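Local coordinates for SIS domain protein (Listeria monocytogenes str. 4b F2365, PDB 3FXA) that probably binds a sugar phosphate through its SIS domain and may act as a sugar-phosphate isomerase, at residues Ile41-Gly52 with Phe67-Leu77; Glu18-Thr29 with Thr157-Ser166. All blocks are in the same frame, centred on the assembly; numbering follows the deposited sequence.

Contact 1: residues Ile41-Gly52 with Phe67-Leu77; sequences IAECTGKIVVAG and FNCIERPAVFL
Arg72 reaches across to the C-terminal end of helix 31-43, just before strands 48-51 and 74-76 pair in parallel. The two strands belong to a right-handed beta-alpha-beta crossover through helix 55-69, part of the SIS-domain sheet. Arg72 CB lies 4.2 Å from Ile48 CD1. CG passes Ile41 CG2, the two side chains running in opposite directions. The chain then bends at chi2 (-41°) and again at chi3 (-81°), which turns the guanidinium back to the helix end. NE makes a weak bond to Ile41 O. Arg72 NH2 bonds more firmly to Ile41 O, at 2.8 Å. The approach of NH2 to Cys44 O is too short to be trusted, and Arg72 is modelled in two conformers. A water that donates to Ala42 O accepts a weak bond from NH2. NH1 turns to its own segment, with a weak bond to Glu71 O. The cationic group thus gathers carbonyls where the helix runs out, which probably suits the helix dipole.

On the sheet face that carries Ile48 and Ala74, the side chains of Phe67 and Ile48 cross at about a right angle. Ile48 CD1 sits over the centre of the Phe67 ring, 3.4 Å from the centroid, a CH-pi contact. Ile41 CD1 comes to Phe67 CZ obliquely at 3.5 Å. Ile171 of helix 157-177 also packs on this ring. On the face with Val49, Val75 lies beside it and points the same way, and Val75 also meets Val75 of the second subunit.

Backbone bonds alternate along the strands: Ile48 N to Pro73 O, Val75 N to Ile48 O, Val50 N to Val75 O. The last, Leu77 N to Val50 O, is 2.8 Å long and nearly straight at 178°.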
loop_
_atom_site.group_PDB
_atom_site.type_symbol
_atom_site.label_atom_id
_atom_site.label_comp_id
_atom_site.label_asym_id
_atom_site.label_seq_id
_atom_site.Cartn_x
_atom_site.Cartn_y
_atom_site.Cartn_z
ATOM N N ILE A 41 21.620 -4.965 12.200
ATOM C CA ILE A 41 20.158 -5.144 12.345
ATOM C C ILE A 41 19.811 -5.749 13.707
ATOM O O ILE A 41 18.856 -5.317 14.342
ATOM C CB ILE A 41 19.511 -5.879 11.148
ATOM C CG1 ILE A 41 19.649 -5.021 9.886
ATOM C CG2 ILE A 41 18.029 -6.255 11.414
ATOM C CD1 ILE A 41 19.189 -5.760 8.598
ATOM N N ALA A 42 20.617 -6.695 14.182
ATOM C CA ALA A 42 20.454 -7.251 15.536
ATOM C C ALA A 42 20.598 -6.181 16.632
ATOM O O ALA A 42 19.856 -6.201 17.594
ATOM C CB ALA A 42 21.463 -8.359 15.788
ATOM N N GLU A 43 21.513 -5.237 16.427
ATOM C CA GLU A 43 21.796 -4.141 17.381
ATOM C C GLU A 43 20.808 -2.966 17.282
ATOM O O GLU A 43 20.741 -2.128 18.186
ATOM C CB GLU A 43 23.240 -3.626 17.171
ATOM C CG GLU A 43 24.312 -4.656 17.581
ATOM C CD GLU A 43 25.741 -4.331 17.130
ATOM O OE1 GLU A 43 25.982 -3.363 16.378
ATOM O OE2 GLU A 43 26.645 -5.093 17.529
ATOM N N CYS A 44 20.029 -2.909 16.209
ATOM C CA CYS A 44 19.124 -1.756 15.974
ATOM C C CYS A 44 18.040 -1.573 17.047
ATOM O O CYS A 44 17.253 -2.470 17.313
ATOM C CB CYS A 44 18.495 -1.877 14.594
ATOM S SG CYS A 44 17.627 -0.398 14.060
ATOM N N THR A 45 18.013 -0.390 17.672
ATOM C CA THR A 45 16.993 -0.026 18.671
ATOM C C THR A 45 15.824 0.778 18.066
ATOM O O THR A 45 14.842 1.074 18.772
ATOM C CB THR A 45 17.604 0.800 19.835
ATOM O OG1 THR A 45 18.095 2.058 19.353
ATOM C CG2 THR A 45 18.730 0.017 20.486
ATOM N N GLY A 46 15.928 1.137 16.785
ATOM C CA GLY A 46 14.855 1.852 16.067
ATOM C C GLY A 46 14.084 0.894 15.170
ATOM O O GLY A 46 13.601 -0.153 15.620
ATOM N N LYS A 47 13.978 1.251 13.898
ATOM C CA LYS A 47 13.303 0.422 12.900
ATOM C C LYS A 47 14.045 0.457 11.592
ATOM O O LYS A 47 14.920 1.283 11.383
ATOM C CB LYS A 47 11.860 0.900 12.709
ATOM C CG LYS A 47 11.732 2.314 12.170
ATOM C CD LYS A 47 10.305 2.775 12.212
ATOM C CE LYS A 47 10.198 4.214 11.796
ATOM N NZ LYS A 47 10.994 5.162 12.642
ATOM N N ILE A 48 13.663 -0.469 10.712
ATOM C CA ILE A 48 14.255 -0.584 9.389
ATOM C C ILE A 48 13.320 0.101 8.387
ATOM O O ILE A 48 12.185 -0.283 8.258
ATOM C CB ILE A 48 14.464 -2.055 9.006
ATOM C CG1 ILE A 48 15.326 -2.787 10.059
ATOM C CG2 ILE A 48 15.121 -2.153 7.630
ATOM C CD1 ILE A 48 15.372 -4.304 9.875
ATOM N N VAL A 49 13.809 1.089 7.662
ATOM C CA VAL A 49 12.985 1.800 6.666
ATOM C C VAL A 49 13.527 1.337 5.314
ATOM O O VAL A 49 14.708 1.494 5.054
ATOM C CB VAL A 49 13.109 3.327 6.840
ATOM C CG1 VAL A 49 12.217 4.035 5.858
ATOM C CG2 VAL A 49 12.735 3.726 8.274
ATOM N N VAL A 50 12.690 0.743 4.457
ATOM C CA VAL A 50 13.165 0.227 3.154
ATOM C C VAL A 50 12.474 0.978 2.020
ATOM O O VAL A 50 11.255 1.124 2.049
ATOM C CB VAL A 50 12.973 -1.291 2.992
ATOM C CG1 VAL A 50 13.867 -1.874 1.843
ATOM C CG2 VAL A 50 13.291 -2.004 4.298
ATOM N N ALA A 51 13.254 1.419 1.023
ATOM C CA ALA A 51 12.724 2.123 -0.158
ATOM C C ALA A 51 13.170 1.486 -1.474
ATOM O O ALA A 51 14.309 1.055 -1.616
ATOM C CB ALA A 51 13.183 3.584 -0.143
ATOM N N GLY A 52 12.270 1.461 -2.442
ATOM C CA GLY A 52 12.550 0.964 -3.780
ATOM C C GLY A 52 11.410 1.377 -4.693
ATOM O O GLY A 52 10.309 1.715 -4.200
ATOM N N PHE A 67 11.135 -8.887 8.078
ATOM C CA PHE A 67 11.798 -8.267 9.243
ATOM C C PHE A 67 10.771 -8.181 10.378
ATOM O O PHE A 67 11.049 -8.599 11.517
ATOM C CB PHE A 67 12.391 -6.878 8.925
ATOM C CG PHE A 67 13.705 -6.908 8.239
ATOM C CD1 PHE A 67 14.783 -7.639 8.793
ATOM C CD2 PHE A 67 13.955 -6.115 7.113
ATOM C CE1 PHE A 67 16.053 -7.618 8.174
ATOM C CE2 PHE A 67 15.225 -6.105 6.511
ATOM C CZ PHE A 67 16.252 -6.846 7.029
ATOM N N ASN A 68 9.570 -7.699 10.079
ATOM C CA ASN A 68 8.493 -7.665 11.084
ATOM C C ASN A 68 8.184 -9.026 11.673
ATOM O O ASN A 68 8.029 -9.155 12.885
ATOM C CB ASN A 68 7.230 -6.975 10.576
ATOM C CG ASN A 68 7.406 -5.485 10.458
ATOM O OD1 ASN A 68 7.848 -4.836 11.407
ATOM N ND2 ASN A 68 7.025 -4.917 9.325
ATOM N N CYS A 69 8.178 -10.061 10.832
ATOM C CA CYS A 69 7.934 -11.412 11.298
ATOM C C CYS A 69 8.909 -11.906 12.370
ATOM O O CYS A 69 8.519 -12.732 13.194
ATOM C CB CYS A 69 7.925 -12.396 10.128
ATOM S SG CYS A 69 6.553 -12.227 9.043
ATOM N N ILE A 70 10.149 -11.380 12.353
ATOM C CA ILE A 70 11.176 -11.759 13.319
ATOM C C ILE A 70 11.428 -10.667 14.375
ATOM O O ILE A 70 12.526 -10.555 14.938
ATOM C CB ILE A 70 12.486 -12.219 12.655
ATOM C CG1 ILE A 70 13.214 -11.100 11.917
ATOM C CG2 ILE A 70 12.203 -13.394 11.736
ATOM C CD1 ILE A 70 14.758 -11.268 11.957
ATOM N N GLU A 71 10.391 -9.870 14.659
ATOM C CA GLU A 71 10.470 -8.813 15.673
ATOM C C GLU A 71 11.566 -7.769 15.423
ATOM O O GLU A 71 12.258 -7.359 16.366
ATOM C CB GLU A 71 10.522 -9.430 17.084
ATOM C CG GLU A 71 9.183 -9.904 17.575
ATOM C CD GLU A 71 8.259 -8.752 18.006
ATOM O OE1 GLU A 71 8.768 -7.684 18.460
ATOM O OE2 GLU A 71 7.032 -8.935 17.923
ATOM N N ARG A 72 11.773 -7.439 14.144
ATOM C CA ARG A 72 12.658 -6.356 13.722
ATOM C C ARG A 72 11.726 -5.360 13.027
ATOM O O ARG A 72 11.469 -5.477 11.809
ATOM C CB ARG A 72 13.797 -6.821 12.805
ATOM C CG ARG A 72 14.738 -7.832 13.467
ATOM C CD ARG A 72 14.988 -7.420 14.893
ATOM N NE ARG A 72 15.987 -6.400 15.093
ATOM C CZ ARG A 72 16.093 -5.704 16.223
ATOM N NH1 ARG A 72 15.241 -5.901 17.222
ATOM N NH2 ARG A 72 17.033 -4.795 16.343
ATOM N N PRO A 73 11.154 -4.380 13.801
ATOM C CA PRO A 73 10.230 -3.413 13.185
ATOM C C PRO A 73 10.771 -2.829 11.894
ATOM O O PRO A 73 11.954 -2.444 11.838
ATOM C CB PRO A 73 10.101 -2.306 14.221
ATOM C CG PRO A 73 10.715 -2.780 15.433
ATOM C CD PRO A 73 11.303 -4.111 15.246
ATOM N N ALA A 74 9.905 -2.792 10.886
ATOM C CA ALA A 74 10.250 -2.335 9.550
ATOM C C ALA A 74 9.053 -1.678 8.886
ATOM O O ALA A 74 7.912 -2.017 9.183
ATOM C CB ALA A 74 10.728 -3.488 8.739
ATOM N N VAL A 75 9.339 -0.735 8.002
ATOM C CA VAL A 75 8.321 0.032 7.272
ATOM C C VAL A 75 8.783 0.307 5.856
ATOM O O VAL A 75 9.981 0.536 5.638
ATOM C CB VAL A 75 7.996 1.370 7.982
ATOM C CG1 VAL A 75 9.189 2.298 7.970
ATOM C CG2 VAL A 75 6.815 2.032 7.267
ATOM N N PHE A 76 7.846 0.261 4.907
ATOM C CA PHE A 76 8.145 0.598 3.518
ATOM C C PHE A 76 8.052 2.106 3.363
ATOM O O PHE A 76 7.073 2.710 3.819
ATOM C CB PHE A 76 7.205 -0.084 2.519
ATOM C CG PHE A 76 7.506 0.279 1.087
ATOM C CD1 PHE A 76 8.677 -0.164 0.483
ATOM C CD2 PHE A 76 6.630 1.064 0.352
ATOM C CE1 PHE A 76 9.003 0.189 -0.838
ATOM C CE2 PHE A 76 6.921 1.413 -0.969
ATOM C CZ PHE A 76 8.111 0.960 -1.571
ATOM N N LEU A 77 9.059 2.708 2.747
ATOM C CA LEU A 77 9.065 4.144 2.442
ATOM C C LEU A 77 8.808 4.331 0.946
ATOM O O LEU A 77 9.693 4.067 0.133
ATOM C CB LEU A 77 10.390 4.759 2.879
ATOM C CG LEU A 77 10.622 6.254 2.630
ATOM C CD1 LEU A 77 9.540 7.113 3.326
ATOM C CD2 LEU A 77 11.966 6.662 3.102
HETATM O O HOH W 1 18.221 -4.951 19.325
#

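Contact 2: residues Glu18-Thr29 with Thr157-Ser166; sequences EANAISRLPEVT and TASTMAVIAS
Thr157 meets Glu18 where the start of helix 157-177 packs against the end of helix 4-23, a helix-helix contact. The axes of the short segments 157-166 and 18-23 are 9.0 Å apart and cross at -39°. No hydrogen bond joins the two segments, and packing carries the contact. Thr157 CB lies 3.4 Å from Glu18 OE2. Ala158 follows: its CB meets Ala21 CB at 4.0 Å.

Met161, present as selenomethionine, comes next. Its CG is anti to the backbone N (chi1 -162°). The side chains of Met161 and Glu18 cross at about a right angle, and the bend at chi3 puts CE against the Glu18 carboxylate. In the conformer described, one of two modelled, Met161 CE lies 3.3 Å from both Glu18 OE1 and OE2. Nearer the backbone, Met161 CG meets Ile22 CD1 at 3.9 Å. Ile22 of the third subunit packs on Met161 too. Glu18 OE2 lies close to Asp168 OD2 of that subunit, so the ionisation of Glu18 may be shifted.

Ala162 CB touches Leu25 CD2. Ala165 CB is shared by two branches, Leu25 CD1 at 3.6 Å and Ile22 CG2 farther off. The Ala165 carbonyl accepts a hydrogen bond from Trp15 of the third subunit. Ser166 ends the walk. Ser166 OG gives a hydrogen bond back to Ala162 O, one turn earlier, and lies 3.5 Å from Leu25 CD2.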
loop_
_atom_site.group_PDB
_atom_site.type_symbol
_atom_site.label_atom_id
_atom_site.label_comp_id
_atom_site.label_asym_id
_atom_site.label_seq_id
_atom_site.Cartn_x
_atom_site.Cartn_y
_atom_site.Cartn_z
ATOM N N GLU A 18 16.744 -18.525 -12.788
ATOM C CA GLU A 18 16.445 -18.012 -11.432
ATOM C C GLU A 18 17.131 -18.854 -10.355
ATOM O O GLU A 18 17.745 -18.305 -9.446
ATOM C CB GLU A 18 14.940 -17.893 -11.186
ATOM C CG GLU A 18 14.366 -16.754 -12.017
ATOM C CD GLU A 18 12.948 -16.406 -11.637
ATOM O OE1 GLU A 18 12.136 -17.297 -11.319
ATOM O OE2 GLU A 18 12.651 -15.206 -11.663
ATOM N N ALA A 19 17.062 -20.184 -10.477
ATOM C CA ALA A 19 17.776 -21.053 -9.530
ATOM C C ALA A 19 19.278 -20.748 -9.535
ATOM O O ALA A 19 19.891 -20.657 -8.464
ATOM C CB ALA A 19 17.536 -22.534 -9.852
ATOM N N ASN A 20 19.855 -20.570 -10.725
ATOM C CA ASN A 20 21.295 -20.276 -10.887
ATOM C C ASN A 20 21.671 -18.957 -10.216
ATOM O O ASN A 20 22.718 -18.868 -9.565
ATOM C CB ASN A 20 21.731 -20.246 -12.363
ATOM C CG ASN A 20 21.714 -21.642 -13.054
ATOM O OD1 ASN A 20 21.561 -22.699 -12.421
ATOM N ND2 ASN A 20 21.885 -21.627 -14.372
ATOM N N ALA A 21 20.805 -17.952 -10.374
ATOM C CA ALA A 21 20.997 -16.615 -9.777
ATOM C C ALA A 21 21.092 -16.674 -8.247
ATOM O O ALA A 21 21.929 -16.008 -7.660
ATOM C CB ALA A 21 19.890 -15.636 -10.227
ATOM N N ILE A 22 20.277 -17.527 -7.628
ATOM C CA ILE A 22 20.298 -17.698 -6.169
ATOM C C ILE A 22 21.500 -18.547 -5.783
ATOM O O ILE A 22 22.171 -18.236 -4.806
ATOM C CB ILE A 22 19.040 -18.388 -5.635
ATOM C CG1 ILE A 22 17.811 -17.565 -5.992
ATOM C CG2 ILE A 22 19.105 -18.588 -4.103
ATOM C CD1 ILE A 22 16.602 -18.227 -5.623
ATOM N N SER A 23 21.752 -19.628 -6.531
ATOM C CA SER A 23 22.899 -20.486 -6.215
ATOM C C SER A 23 24.234 -19.732 -6.273
ATOM O O SER A 23 25.137 -20.056 -5.501
ATOM C CB SER A 23 22.937 -21.770 -7.058
ATOM O OG SER A 23 23.132 -21.509 -8.423
ATOM N N ARG A 24 24.353 -18.708 -7.138
ATOM C CA ARG A 24 25.576 -17.890 -7.245
ATOM C C ARG A 24 25.698 -16.752 -6.215
ATOM O O ARG A 24 26.673 -15.971 -6.250
ATOM C CB ARG A 24 25.709 -17.307 -8.656
ATOM C CG ARG A 24 26.064 -18.328 -9.720
ATOM C CD ARG A 24 26.468 -17.677 -11.046
ATOM N NE ARG A 24 27.677 -16.842 -10.935
ATOM C CZ ARG A 24 27.755 -15.498 -11.007
ATOM N NH1 ARG A 24 26.693 -14.713 -11.231
ATOM N NH2 ARG A 24 28.950 -14.916 -10.876
ATOM N N LEU A 25 24.759 -16.648 -5.267
ATOM C CA LEU A 25 24.817 -15.554 -4.293
ATOM C C LEU A 25 26.144 -15.393 -3.532
ATOM O O LEU A 25 26.586 -14.270 -3.365
ATOM C CB LEU A 25 23.573 -15.523 -3.372
ATOM C CG LEU A 25 22.310 -14.974 -4.047
ATOM C CD1 LEU A 25 21.100 -15.178 -3.144
ATOM C CD2 LEU A 25 22.479 -13.474 -4.351
ATOM N N PRO A 26 26.815 -16.499 -3.131
ATOM C CA PRO A 26 28.117 -16.345 -2.484
ATOM C C PRO A 26 29.209 -15.599 -3.310
ATOM O O PRO A 26 30.039 -14.903 -2.716
ATOM C CB PRO A 26 28.540 -17.794 -2.222
ATOM C CG PRO A 26 27.273 -18.536 -2.109
ATOM C CD PRO A 26 26.383 -17.911 -3.131
ATOM N N GLU A 27 29.164 -15.706 -4.640
ATOM C CA GLU A 27 30.125 -15.058 -5.547
ATOM C C GLU A 27 29.875 -13.563 -5.790
ATOM O O GLU A 27 30.832 -12.808 -6.013
ATOM C CB GLU A 27 30.143 -15.764 -6.908
ATOM C CG GLU A 27 30.442 -17.255 -6.889
ATOM C CD GLU A 27 30.283 -17.900 -8.274
ATOM O OE1 GLU A 27 30.377 -17.188 -9.305
ATOM O OE2 GLU A 27 30.056 -19.127 -8.325
ATOM N N VAL A 28 28.600 -13.150 -5.719
ATOM C CA VAL A 28 28.164 -11.785 -6.053
ATOM C C VAL A 28 27.873 -10.889 -4.831
ATOM O O VAL A 28 27.721 -9.675 -4.986
ATOM C CB VAL A 28 26.943 -11.840 -6.999
ATOM C CG1 VAL A 28 27.247 -12.773 -8.225
ATOM C CG2 VAL A 28 25.700 -12.298 -6.242
ATOM N N THR A 29 27.782 -11.482 -3.638
ATOM C CA THR A 29 27.637 -10.746 -2.394
ATOM C C THR A 29 29.014 -10.584 -1.715
ATOM O O THR A 29 30.027 -11.234 -2.119
ATOM C CB THR A 29 26.629 -11.426 -1.428
ATOM O OG1 THR A 29 27.027 -12.780 -1.188
ATOM C CG2 THR A 29 25.213 -11.452 -1.987
ATOM N N THR A 157 13.683 -10.079 -13.155
ATOM C CA THR A 157 13.072 -11.139 -12.330
ATOM C C THR A 157 14.162 -11.837 -11.483
ATOM O O THR A 157 14.053 -11.924 -10.258
ATOM C CB THR A 157 12.312 -12.185 -13.199
ATOM O OG1 THR A 157 13.169 -12.659 -14.238
ATOM C CG2 THR A 157 11.042 -11.590 -13.841
ATOM N N ALA A 158 15.216 -12.308 -12.132
ATOM C CA ALA A 158 16.344 -12.904 -11.406
ATOM C C ALA A 158 16.983 -11.912 -10.413
ATOM O O ALA A 158 17.277 -12.286 -9.258
ATOM C CB ALA A 158 17.398 -13.428 -12.371
ATOM N N SER A 159 17.160 -10.651 -10.837
ATOM C CA SER A 159 17.754 -9.608 -9.961
ATOM C C SER A 159 16.926 -9.411 -8.692
ATOM O O SER A 159 17.475 -9.315 -7.580
ATOM C CB SER A 159 17.917 -8.274 -10.716
ATOM O OG SER A 159 18.399 -7.237 -9.883
ATOM N N THR A 160 15.600 -9.333 -8.868
ATOM C CA THR A 160 14.669 -9.186 -7.751
ATOM C C THR A 160 14.757 -10.365 -6.786
ATOM O O THR A 160 14.848 -10.172 -5.563
ATOM C CB THR A 160 13.235 -9.031 -8.262
ATOM O OG1 THR A 160 13.214 -7.966 -9.234
ATOM C CG2 THR A 160 12.283 -8.729 -7.116
HETATM N N MSE A 161 14.781 -11.573 -7.358
HETATM C CA MSE A 161 14.864 -12.807 -6.586
HETATM C C MSE A 161 16.177 -12.872 -5.805
HETATM O O MSE A 161 16.167 -13.250 -4.632
HETATM C CB MSE A 161 14.711 -14.036 -7.484
HETATM C CG MSE A 161 14.368 -15.259 -6.712
HETATM SE SE MSE A 161 13.557 -16.555 -7.871
HETATM C CE MSE A 161 12.015 -15.553 -8.465
ATOM N N ALA A 162 17.282 -12.470 -6.449
ATOM C CA ALA A 162 18.609 -12.438 -5.810
ATOM C C ALA A 162 18.610 -11.484 -4.594
ATOM O O ALA A 162 19.124 -11.817 -3.519
ATOM C CB ALA A 162 19.696 -12.029 -6.796
ATOM N N VAL A 163 18.002 -10.315 -4.756
ATOM C CA VAL A 163 17.843 -9.388 -3.622
ATOM C C VAL A 163 16.986 -9.980 -2.487
ATOM O O VAL A 163 17.410 -9.949 -1.342
ATOM C CB VAL A 163 17.287 -7.993 -4.036
ATOM C CG1 VAL A 163 17.095 -7.117 -2.810
ATOM C CG2 VAL A 163 18.209 -7.305 -5.013
ATOM N N ILE A 164 15.833 -10.560 -2.816
ATOM C CA ILE A 164 14.947 -11.129 -1.802
ATOM C C ILE A 164 15.697 -12.257 -1.065
ATOM O O ILE A 164 15.743 -12.263 0.169
ATOM C CB ILE A 164 13.617 -11.650 -2.398
ATOM C CG1 ILE A 164 12.767 -10.478 -2.915
ATOM C CG2 ILE A 164 12.841 -12.422 -1.331
ATOM C CD1 ILE A 164 11.497 -10.927 -3.652
ATOM N N ALA A 165 16.270 -13.188 -1.831
ATOM C CA ALA A 165 17.044 -14.301 -1.258
ATOM C C ALA A 165 18.186 -13.833 -0.365
ATOM O O ALA A 165 18.436 -14.434 0.700
ATOM C CB ALA A 165 17.600 -15.185 -2.356
ATOM N N SER A 166 18.892 -12.770 -0.781
ATOM C CA SER A 166 19.971 -12.201 0.037
ATOM C C SER A 166 19.475 -11.825 1.448
ATOM O O SER A 166 20.021 -12.256 2.441
ATOM C CB SER A 166 20.614 -10.995 -0.635
ATOM O OG SER A 166 21.262 -11.323 -1.841
#

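Overall arrangement
From the N terminus, the chain first runs along helix 4-23 and helix 25-28, which supply residues 18-29 of contact 2. Helix 31-43 follows and leads into residues 41-52. Contact 1 then closes a short loop, with helix 55-69 between its strands. The chain goes on through the other sheet strands before helix 157-177 closes the long loop of contact 2. Contact 1 therefore lies wholly within that longer loop. The two centres are 22 Å apart, on opposite sides of the chain's centre. Contact 1 ties an edge of the sheet together, while contact 2 ties the N-terminal helices to helix 157-177. Both touch the third subunit.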